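Local coordinates for encapsulated ferritin-like protein (Haliangium ochraceum, PDB 5N5F) that oxidises iron(II) to iron(III) with dioxygen as a ferroxidase cargo of an encapsulin nanocompartment, at residues Y38-A42 against L54-K58. Sequence-based numbering, arbitrary orientation.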
ATOM      1  N   TYR B  38      18.872  -7.311   3.668  1.00 32.39           N
ATOM      2  CA  TYR B  38      20.187  -7.658   3.135  1.00 33.30           C
ATOM      3  C   TYR B  38      20.534  -9.109   3.437  1.00 33.50           C
ATOM      4  O   TYR B  38      21.056  -9.820   2.572  1.00 32.21           O
ATOM      5  CB  TYR B  38      21.256  -6.726   3.703  1.00 32.15           C
ATOM      6  CG  TYR B  38      21.263  -5.337   3.100  1.00 39.99           C
ATOM      7  CD1 TYR B  38      20.182  -4.859   2.365  1.00 40.65           C
ATOM      8  CD2 TYR B  38      22.361  -4.505   3.261  1.00 46.57           C
ATOM      9  CE1 TYR B  38      20.195  -3.586   1.820  1.00 45.75           C
ATOM     10  CE2 TYR B  38      22.387  -3.236   2.714  1.00 52.02           C
ATOM     11  CZ  TYR B  38      21.303  -2.781   1.998  1.00 49.35           C
ATOM     12  OH  TYR B  38      21.336  -1.515   1.462  1.00 49.30           O
ATOM     13  N   GLN B  39      20.248  -9.570   4.656  1.00 34.53           N
ATOM     14  CA  GLN B  39      20.540 -10.956   4.997  1.00 36.55           C
ATOM     15  C   GLN B  39      19.743 -11.912   4.120  1.00 37.42           C
ATOM     16  O   GLN B  39      20.285 -12.900   3.614  1.00 43.33           O
ATOM     17  CB  GLN B  39      20.246 -11.207   6.478  1.00 39.68           C
ATOM     18  CG  GLN B  39      20.675 -12.581   6.965  1.00 40.62           C
ATOM     19  CD  GLN B  39      22.160 -12.832   6.777  1.00 42.04           C
ATOM     20  OE1 GLN B  39      22.998 -12.106   7.313  1.00 43.56           O
ATOM     21  NE2 GLN B  39      22.492 -13.859   6.006  1.00 42.09           N
ATOM     22  N   GLN B  40      18.454 -11.629   3.921  1.00 34.48           N
ATOM     23  CA  GLN B  40      17.633 -12.472   3.057  1.00 36.69           C
ATOM     24  C   GLN B  40      18.203 -12.533   1.642  1.00 39.63           C
ATOM     25  O   GLN B  40      18.306 -13.611   1.045  1.00 35.72           O
ATOM     26  CB  GLN B  40      16.200 -11.947   3.029  1.00 39.31           C
ATOM     27  CG  GLN B  40      15.431 -12.148   4.319  1.00 39.41           C
ATOM     28  CD  GLN B  40      14.008 -11.644   4.218  1.00 36.91           C
ATOM     29  OE1 GLN B  40      13.353 -11.807   3.188  1.00 37.79           O
ATOM     30  NE2 GLN B  40      13.521 -11.021   5.287  1.00 39.80           N
ATOM     31  N   ARG B  41      18.566 -11.378   1.082  1.00 32.13           N
ATOM     32  CA  ARG B  41      19.063 -11.356  -0.289  1.00 38.47           C
ATOM     33  C   ARG B  41      20.440 -11.998  -0.396  1.00 40.02           C
ATOM     34  O   ARG B  41      20.741 -12.646  -1.406  1.00 37.77           O
ATOM     35  CB  ARG B  41      19.087  -9.920  -0.813  1.00 34.30           C
ATOM     36  CG  ARG B  41      17.690  -9.344  -1.028  1.00 39.20           C
ATOM     37  CD  ARG B  41      17.692  -8.186  -2.011  1.00 44.30           C
ATOM     38  NE  ARG B  41      18.143  -6.940  -1.400  1.00 47.52           N
ATOM     39  CZ  ARG B  41      17.341  -6.025  -0.860  1.00 42.23           C
ATOM     40  NH1 ARG B  41      16.026  -6.199  -0.848  1.00 43.39           N
ATOM     41  NH2 ARG B  41      17.861  -4.926  -0.331  1.00 40.99           N
ATOM     42  N   ALA B  42      21.281 -11.851   0.632  1.00 36.39           N
ATOM     43  CA  ALA B  42      22.584 -12.507   0.618  1.00 42.06           C
ATOM     44  C   ALA B  42      22.438 -14.022   0.717  1.00 43.92           C
ATOM     45  O   ALA B  42      23.215 -14.766   0.105  1.00 50.89           O
ATOM     46  CB  ALA B  42      23.453 -11.977   1.756  1.00 41.15           C
ATOM     47  N   LEU B  54      26.722  -7.398   0.016  1.00 29.53           N
ATOM     48  CA  LEU B  54      25.484  -7.285   0.778  1.00 32.33           C
ATOM     49  C   LEU B  54      25.743  -7.408   2.275  1.00 34.98           C
ATOM     50  O   LEU B  54      25.180  -6.650   3.072  1.00 34.97           O
ATOM     51  CB  LEU B  54      24.490  -8.350   0.315  1.00 32.32           C
ATOM     52  CG  LEU B  54      23.806  -8.122  -1.036  1.00 34.76           C
ATOM     53  CD1 LEU B  54      23.006  -9.351  -1.425  1.00 37.78           C
ATOM     54  CD2 LEU B  54      22.907  -6.893  -1.008  1.00 36.48           C
ATOM     55  N   ILE B  55      26.592  -8.359   2.675  1.00 32.88           N
ATOM     56  CA  ILE B  55      26.903  -8.535   4.091  1.00 38.10           C
ATOM     57  C   ILE B  55      27.675  -7.332   4.618  1.00 37.01           C
ATOM     58  O   ILE B  55      27.401  -6.833   5.717  1.00 35.69           O
ATOM     59  CB  ILE B  55      27.683  -9.847   4.307  1.00 37.56           C
ATOM     60  CG1 ILE B  55      26.859 -11.055   3.845  1.00 36.18           C
ATOM     61  CG2 ILE B  55      28.090 -10.013   5.779  1.00 38.15           C
ATOM     62  CD1 ILE B  55      25.620 -11.346   4.687  1.00 39.60           C
ATOM     63  N   HIS B  56      28.652  -6.849   3.848  1.00 38.19           N
ATOM     64  CA  HIS B  56      29.466  -5.726   4.300  1.00 40.72           C
ATOM     65  C   HIS B  56      28.612  -4.495   4.567  1.00 39.48           C
ATOM     66  O   HIS B  56      28.807  -3.799   5.569  1.00 39.76           O
ATOM     67  CB  HIS B  56      30.541  -5.405   3.264  1.00 39.59           C
ATOM     68  CG  HIS B  56      31.301  -4.148   3.554  1.00 43.70           C
ATOM     69  ND1 HIS B  56      30.811  -2.895   3.252  1.00 47.78           N
ATOM     70  CD2 HIS B  56      32.516  -3.951   4.117  1.00 45.31           C
ATOM     71  CE1 HIS B  56      31.692  -1.981   3.617  1.00 47.86           C
ATOM     72  NE2 HIS B  56      32.736  -2.595   4.145  1.00 47.89           N
ATOM     73  N   ASN B  57      27.667  -4.204   3.676  1.00 34.25           N
ATOM     74  CA  ASN B  57      26.828  -3.030   3.858  1.00 37.01           C
ATOM     75  C   ASN B  57      25.727  -3.286   4.879  1.00 38.70           C
ATOM     76  O   ASN B  57      25.333  -2.364   5.600  1.00 36.30           O
ATOM     77  CB  ASN B  57      26.241  -2.595   2.514  1.00 41.67           C
ATOM     78  CG  ASN B  57      27.306  -2.090   1.552  1.00 45.69           C
ATOM     79  OD1 ASN B  57      28.438  -1.804   1.953  1.00 48.76           O
ATOM     80  ND2 ASN B  57      26.948  -1.971   0.281  1.00 46.64           N
ATOM     81  N   LYS B  58      25.233  -4.522   4.960  1.00 33.65           N
ATOM     82  CA  LYS B  58      24.344  -4.893   6.054  1.00 38.53           C
ATOM     83  C   LYS B  58      24.959  -4.504   7.391  1.00 38.26           C
ATOM     84  O   LYS B  58      24.305  -3.890   8.242  1.00 36.99           O
ATOM     85  CB  LYS B  58      24.063  -6.398   6.012  1.00 31.99           C
ATOM     86  CG  LYS B  58      23.295  -6.929   7.219  1.00 39.36           C
ATOM     87  CD  LYS B  58      23.386  -8.439   7.343  1.00 41.08           C
ATOM     88  CE  LYS B  58      23.395  -8.848   8.809  1.00 43.23           C
ATOM     89  NZ  LYS B  58      23.074 -10.292   9.011  1.00 51.34           N
TER
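The ring of Y38 lies against the backbone of helix 48-75, its CD2 edge turned to the turn that joins L54 to K58. CD2 comes within 3.3 Å of K58 N, which sits near the plane of the ring, while CE2 reaches CB of N57. With CG anti to the carbonyl carbon (chi1 -76°), the ring extends across the neighbouring helix, and the first carbons of Y38 and K58 meet closely, CB to CB at 3.6 Å. The amine of K58 then reaches Q39: K58 NZ comes to 2.5 Å from Q39 OE1, a very short hydrogen bond whose length is doubtful. Q39 folds at chi2 (59°) to bring its amide round to the lysine, and the amide nitrogen is held in turn by D43 of its own helix. Beside this polar bridge, I55 CD1 packs on A42 CB at 3.7 Å. On the other flank of A42, L54 extends CD1 over the backbone between R41 and A42, 3.7 Å from A42 N. R41 lends its aliphatic CB to L54, but its guanidinium group turns to a second subunit, where it forms a salt bridge with E30. Replacing Y38 by alanine removes the whole ring and is likely to open a gap between the two helices, leaving the backbone of the helical turn from L54 to K58 without its aromatic cover. Y38 also touches E61 of its own chain and E31 of the second subunit, both iron ligands by similarity, consistent with a place beside the ferroxidase site. Helices 16-44 and 48-75 of this N-terminal, ring-forming EncFtn domain run antiparallel here, at 169° with axes 9.2 Å apart, near the turn of their hairpin; the second subunit of the decamer packs against both, a third against Q39 to R41.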